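Local coordinates for EGF family domain-containing protein (Toxoplasma gondii, PDB 4Z80) that binds a peptide of the rhoptry neck protein RON2L1 and probably acts at the moving junction during host-cell invasion, at residues A[343-355]-A[446-460]. Numbering follows the deposited sequence. Where two conformers were deposited one is given.
Sequences KCPPREPLKNVRW and FTSLSAVDPSIAIDP
Pro349 sets CB over a face of the Phe446 ring: CB stands 4.2 Å from the ring centroid, 27° off the normal, which qualifies as a CH-pi contact, while CG reaches the rim carbon CE2. Phe446 can meet it although its CB points away, because the phenyl end turns back toward Pro349. Beyond the same proline, CD meets Ile456 CG1 at 4.0 Å.

Backbone bonds accompany this packing. Ile458 N donates to Pro349 O (3.1 Å), and Lys351 N donates to Ile458 O (2.9 Å). Both bonds use Ile458 and flank Leu350, the pattern of a single parallel bridge. Farther back, Ala451 N binds Arg347 O at 2.8 Å. A water donates to Pro346 O and Glu348 O and accepts from Ser450 OG, giving that hydroxyl a link across the contact.

Arg347 starts out away from the other segment, but its chain bends at chi3 (75°) and brings a guanidinium face over Ile456 CD1, 3.6 Å from NH1; Ser327 O takes a hydrogen bond from NH1. At the far end, Trp355 presents its indole edge to Phe446 O, a weak NE1 bond of 3.2 Å, and Thr447 CG2 packs against CZ2 obliquely. Pro345 packs its CD 3.7 Å from Leu449 CD1 and also touches Ile21 of helix 21-24.

Strands 353-359 and 443-447 belong to two antiparallel sheets, with helix 378-387 between them in sequence and disulfides Cys364-Cys436 and Cys381-Cys427 formed within the residues separating the two segments, consistent with a PAN domain. The contact brings together the chain just ahead of strand 353-359 and the chain just after strand 443-447, consistent with the closing of a PAN-type module, whose ends typically lie close together.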
loop_
_atom_site.group_PDB
_atom_site.type_symbol
_atom_site.label_atom_id
_atom_site.label_comp_id
_atom_site.label_asym_id
_atom_site.label_seq_id
_atom_site.Cartn_x
_atom_site.Cartn_y
_atom_site.Cartn_z
ATOM N N LYS A 343 16.702 6.296 -3.972
ATOM C CA LYS A 343 15.906 7.064 -4.934
ATOM C C LYS A 343 14.747 7.814 -4.287
ATOM O O LYS A 343 14.121 8.664 -4.933
ATOM C CB LYS A 343 15.358 6.142 -6.030
ATOM C CG LYS A 343 16.402 5.673 -7.029
ATOM C CD LYS A 343 16.793 6.791 -7.990
ATOM C CE LYS A 343 17.812 6.335 -9.002
ATOM N NZ LYS A 343 18.170 7.454 -9.922
ATOM N N CYS A 344 14.464 7.503 -3.025
ATOM C CA CYS A 344 13.298 8.046 -2.321
ATOM C C CYS A 344 13.683 8.574 -0.949
ATOM O O CYS A 344 14.696 8.159 -0.390
ATOM C CB CYS A 344 12.218 6.978 -2.158
ATOM S SG CYS A 344 11.710 6.184 -3.670
ATOM N N PRO A 345 12.860 9.471 -0.382
ATOM C CA PRO A 345 13.197 9.987 0.944
ATOM C C PRO A 345 13.058 8.937 2.043
ATOM O O PRO A 345 12.248 8.012 1.937
ATOM C CB PRO A 345 12.184 11.125 1.150
ATOM C CG PRO A 345 11.682 11.445 -0.211
ATOM C CD PRO A 345 11.692 10.167 -0.956
ATOM N N PRO A 346 13.844 9.082 3.110
ATOM C CA PRO A 346 13.726 8.197 4.267
ATOM C C PRO A 346 12.499 8.536 5.110
ATOM O O PRO A 346 11.816 9.535 4.873
ATOM C CB PRO A 346 15.016 8.476 5.027
ATOM C CG PRO A 346 15.245 9.923 4.773
ATOM C CD PRO A 346 14.844 10.139 3.339
ATOM N N ARG A 347 12.233 7.695 6.094
ATOM C CA ARG A 347 11.083 7.852 6.965
ATOM C C ARG A 347 11.135 9.114 7.804
ATOM O O ARG A 347 10.128 9.802 7.966
ATOM C CB ARG A 347 10.974 6.634 7.880
ATOM C CG ARG A 347 9.807 6.656 8.835
ATOM C CD ARG A 347 9.734 5.359 9.604
ATOM N NE ARG A 347 10.776 5.321 10.613
ATOM C CZ ARG A 347 10.587 5.519 11.913
ATOM N NH1 ARG A 347 9.378 5.750 12.406
ATOM N NH2 ARG A 347 11.623 5.473 12.733
ATOM N N GLU A 348 12.302 9.415 8.353
ATOM C CA GLU A 348 12.402 10.471 9.344
ATOM C C GLU A 348 12.593 11.851 8.731
ATOM O O GLU A 348 13.306 11.996 7.741
ATOM C CB GLU A 348 13.570 10.201 10.285
ATOM C CG GLU A 348 13.561 8.817 10.935
ATOM C CD GLU A 348 14.270 7.738 10.122
ATOM O OE1 GLU A 348 14.654 7.979 8.958
ATOM O OE2 GLU A 348 14.461 6.629 10.675
ATOM N N PRO A 349 11.979 12.877 9.341
ATOM C CA PRO A 349 12.375 14.231 8.962
ATOM C C PRO A 349 13.847 14.458 9.238
ATOM O O PRO A 349 14.447 13.684 9.989
ATOM C CB PRO A 349 11.498 15.126 9.851
ATOM C CG PRO A 349 10.397 14.281 10.303
ATOM C CD PRO A 349 10.938 12.883 10.378
ATOM N N LEU A 350 14.419 15.505 8.650
ATOM C CA LEU A 350 15.837 15.781 8.813
ATOM C C LEU A 350 16.019 16.924 9.809
ATOM O O LEU A 350 15.621 18.063 9.551
ATOM C CB LEU A 350 16.476 16.112 7.467
ATOM C CG LEU A 350 16.238 15.108 6.334
ATOM C CD1 LEU A 350 16.787 15.661 5.045
ATOM C CD2 LEU A 350 16.866 13.756 6.681
ATOM N N LYS A 351 16.625 16.633 10.959
ATOM C CA LYS A 351 16.784 17.656 11.975
ATOM C C LYS A 351 17.921 18.612 11.640
ATOM O O LYS A 351 18.928 18.235 11.027
ATOM C CB LYS A 351 17.019 17.030 13.358
ATOM C CG LYS A 351 18.332 16.291 13.519
ATOM C CD LYS A 351 18.547 15.922 14.984
ATOM C CE LYS A 351 19.862 15.189 15.183
ATOM N NZ LYS A 351 20.119 14.940 16.624
ATOM N N ASN A 352 17.715 19.866 12.024
ATOM C CA ASN A 352 18.756 20.879 12.032
ATOM C C ASN A 352 19.323 21.193 10.657
ATOM O O ASN A 352 20.486 21.549 10.533
ATOM C CB ASN A 352 19.889 20.451 12.979
ATOM C CG ASN A 352 19.439 20.360 14.422
ATOM O OD1 ASN A 352 19.496 19.294 15.033
ATOM N ND2 ASN A 352 18.984 21.482 14.976
ATOM N N VAL A 353 18.490 21.090 9.621
ATOM C CA VAL A 353 18.920 21.480 8.287
ATOM C C VAL A 353 17.812 22.200 7.536
ATOM O O VAL A 353 16.637 22.101 7.898
ATOM C CB VAL A 353 19.402 20.275 7.450
ATOM C CG1 VAL A 353 20.771 19.780 7.960
ATOM C CG2 VAL A 353 18.367 19.149 7.459
ATOM N N ARG A 354 18.238 22.927 6.506
ATOM C CA ARG A 354 17.363 23.706 5.620
ATOM C C ARG A 354 17.608 23.301 4.161
ATOM O O ARG A 354 18.762 23.197 3.742
ATOM C CB ARG A 354 17.636 25.208 5.771
ATOM C CG ARG A 354 17.630 25.746 7.185
ATOM C CD ARG A 354 18.522 26.982 7.315
ATOM N NE ARG A 354 18.090 28.083 6.458
ATOM C CZ ARG A 354 18.823 29.163 6.201
ATOM N NH1 ARG A 354 20.042 29.290 6.717
ATOM N NH2 ARG A 354 18.346 30.117 5.414
ATOM N N TRP A 355 16.553 23.096 3.371
ATOM C CA TRP A 355 16.729 22.776 1.950
ATOM C C TRP A 355 17.413 23.902 1.187
ATOM O O TRP A 355 17.058 25.067 1.353
ATOM C CB TRP A 355 15.384 22.497 1.266
ATOM C CG TRP A 355 14.596 21.368 1.852
ATOM C CD1 TRP A 355 13.457 21.462 2.596
ATOM C CD2 TRP A 355 14.880 19.969 1.729
ATOM N NE1 TRP A 355 13.019 20.214 2.952
ATOM C CE2 TRP A 355 13.872 19.278 2.428
ATOM C CE3 TRP A 355 15.886 19.238 1.093
ATOM C CZ2 TRP A 355 13.849 17.890 2.526
ATOM C CZ3 TRP A 355 15.863 17.864 1.185
ATOM C CH2 TRP A 355 14.853 17.200 1.898
ATOM N N PHE A 446 11.364 18.616 5.913
ATOM C CA PHE A 446 10.387 17.585 5.581
ATOM C C PHE A 446 10.268 17.387 4.079
ATOM O O PHE A 446 10.490 18.327 3.306
ATOM C CB PHE A 446 8.992 17.955 6.107
ATOM C CG PHE A 446 8.875 18.026 7.606
ATOM C CD1 PHE A 446 9.206 19.190 8.286
ATOM C CD2 PHE A 446 8.390 16.950 8.335
ATOM C CE1 PHE A 446 9.083 19.264 9.669
ATOM C CE2 PHE A 446 8.256 17.025 9.721
ATOM C CZ PHE A 446 8.607 18.182 10.384
ATOM N N THR A 447 9.902 16.170 3.666
ATOM C CA THR A 447 9.394 15.934 2.314
ATOM C C THR A 447 7.956 15.428 2.400
ATOM O O THR A 447 7.480 15.017 3.453
ATOM C CB THR A 447 10.214 14.908 1.484
ATOM O OG1 THR A 447 9.831 13.567 1.829
ATOM C CG2 THR A 447 11.716 15.124 1.639
ATOM N N SER A 448 7.275 15.443 1.261
ATOM C CA SER A 448 5.901 14.976 1.192
ATOM C C SER A 448 5.746 13.474 1.401
ATOM O O SER A 448 4.635 12.993 1.606
ATOM C CB SER A 448 5.303 15.382 -0.156
ATOM O OG SER A 448 6.081 14.912 -1.234
ATOM N N LEU A 449 6.859 12.742 1.339
ATOM C CA LEU A 449 6.880 11.297 1.588
ATOM C C LEU A 449 7.415 10.942 2.983
ATOM O O LEU A 449 7.463 9.762 3.345
ATOM C CB LEU A 449 7.724 10.611 0.506
ATOM C CG LEU A 449 7.096 10.568 -0.893
ATOM C CD1 LEU A 449 8.148 10.292 -1.936
ATOM C CD2 LEU A 449 5.998 9.520 -0.965
ATOM N N SER A 450 7.804 11.955 3.753
ATOM C CA SER A 450 8.344 11.760 5.110
ATOM C C SER A 450 7.248 11.531 6.143
ATOM O O SER A 450 6.130 12.036 6.005
ATOM C CB SER A 450 9.154 12.983 5.562
ATOM O OG SER A 450 10.119 13.388 4.617
ATOM N N ALA A 451 7.572 10.797 7.205
ATOM C CA ALA A 451 6.747 10.836 8.409
ATOM C C ALA A 451 6.799 12.254 9.004
ATOM O O ALA A 451 7.709 13.034 8.689
ATOM C CB ALA A 451 7.208 9.799 9.417
ATOM N N VAL A 452 5.834 12.588 9.859
ATOM C CA VAL A 452 5.705 13.967 10.342
ATOM C C VAL A 452 5.978 14.165 11.829
ATOM O O VAL A 452 5.737 15.243 12.347
ATOM C CB VAL A 452 4.295 14.546 10.033
ATOM C CG1 VAL A 452 4.018 14.485 8.541
ATOM C CG2 VAL A 452 3.196 13.826 10.805
ATOM N N ASP A 453 6.500 13.148 12.514
ATOM C CA ASP A 453 6.866 13.287 13.923
ATOM C C ASP A 453 8.232 13.960 14.056
ATOM O O ASP A 453 9.246 13.371 13.705
ATOM C CB ASP A 453 6.888 11.918 14.600
ATOM C CG ASP A 453 7.069 12.004 16.110
ATOM O OD1 ASP A 453 7.309 13.112 16.646
ATOM O OD2 ASP A 453 6.970 10.946 16.763
ATOM N N PRO A 454 8.274 15.203 14.561
ATOM C CA PRO A 454 9.590 15.836 14.665
ATOM C C PRO A 454 10.509 15.139 15.670
ATOM O O PRO A 454 11.727 15.304 15.578
ATOM C CB PRO A 454 9.254 17.264 15.121
ATOM C CG PRO A 454 7.927 17.167 15.757
ATOM C CD PRO A 454 7.189 16.093 15.021
ATOM N N SER A 455 9.947 14.353 16.585
ATOM C CA SER A 455 10.747 13.758 17.653
ATOM C C SER A 455 11.585 12.572 17.173
ATOM O O SER A 455 12.482 12.118 17.889
ATOM C CB SER A 455 9.853 13.323 18.819
ATOM O OG SER A 455 9.113 12.151 18.518
ATOM N N ILE A 456 11.312 12.074 15.968
ATOM C CA ILE A 456 12.121 10.987 15.403
ATOM C C ILE A 456 13.131 11.493 14.375
ATOM O O ILE A 456 13.836 10.699 13.748
ATOM C CB ILE A 456 11.253 9.888 14.734
ATOM C CG1 ILE A 456 10.568 10.392 13.454
ATOM C CG2 ILE A 456 10.228 9.357 15.744
ATOM C CD1 ILE A 456 9.793 9.315 12.719
ATOM N N ALA A 457 13.212 12.809 14.198
ATOM C CA ALA A 457 14.082 13.358 13.174
ATOM C C ALA A 457 15.537 12.952 13.391
ATOM O O ALA A 457 16.015 12.865 14.526
ATOM C CB ALA A 457 13.968 14.879 13.132
ATOM N N ILE A 458 16.233 12.715 12.289
ATOM C CA ILE A 458 17.655 12.403 12.339
ATOM C C ILE A 458 18.448 13.249 11.348
ATOM O O ILE A 458 17.893 14.054 10.601
ATOM C CB ILE A 458 17.917 10.903 12.070
ATOM C CG1 ILE A 458 17.505 10.529 10.647
ATOM C CG2 ILE A 458 17.187 10.046 13.090
ATOM C CD1 ILE A 458 17.810 9.062 10.272
ATOM N N ASP A 459 19.761 13.088 11.359
ATOM C CA ASP A 459 20.624 13.823 10.447
ATOM C C ASP A 459 20.575 13.276 9.034
ATOM O O ASP A 459 20.408 12.076 8.835
ATOM C CB ASP A 459 22.069 13.775 10.931
ATOM C CG ASP A 459 22.236 14.362 12.300
ATOM O OD1 ASP A 459 21.847 15.531 12.494
ATOM O OD2 ASP A 459 22.763 13.652 13.185
ATOM N N PRO A 460 20.751 14.154 8.043
ATOM C CA PRO A 460 21.059 13.674 6.700
ATOM C C PRO A 460 22.487 13.161 6.664
ATOM O O PRO A 460 23.230 13.380 7.620
ATOM C CB PRO A 460 20.912 14.921 5.841
ATOM C CG PRO A 460 21.352 16.020 6.765
ATOM C CD PRO A 460 20.862 15.621 8.135
HETATM O O HOH W 1 12.372 12.187 5.090
HETATM O O HOH W 2 21.668 17.696 10.937
HETATM O O HOH W 3 18.563 12.247 15.918
#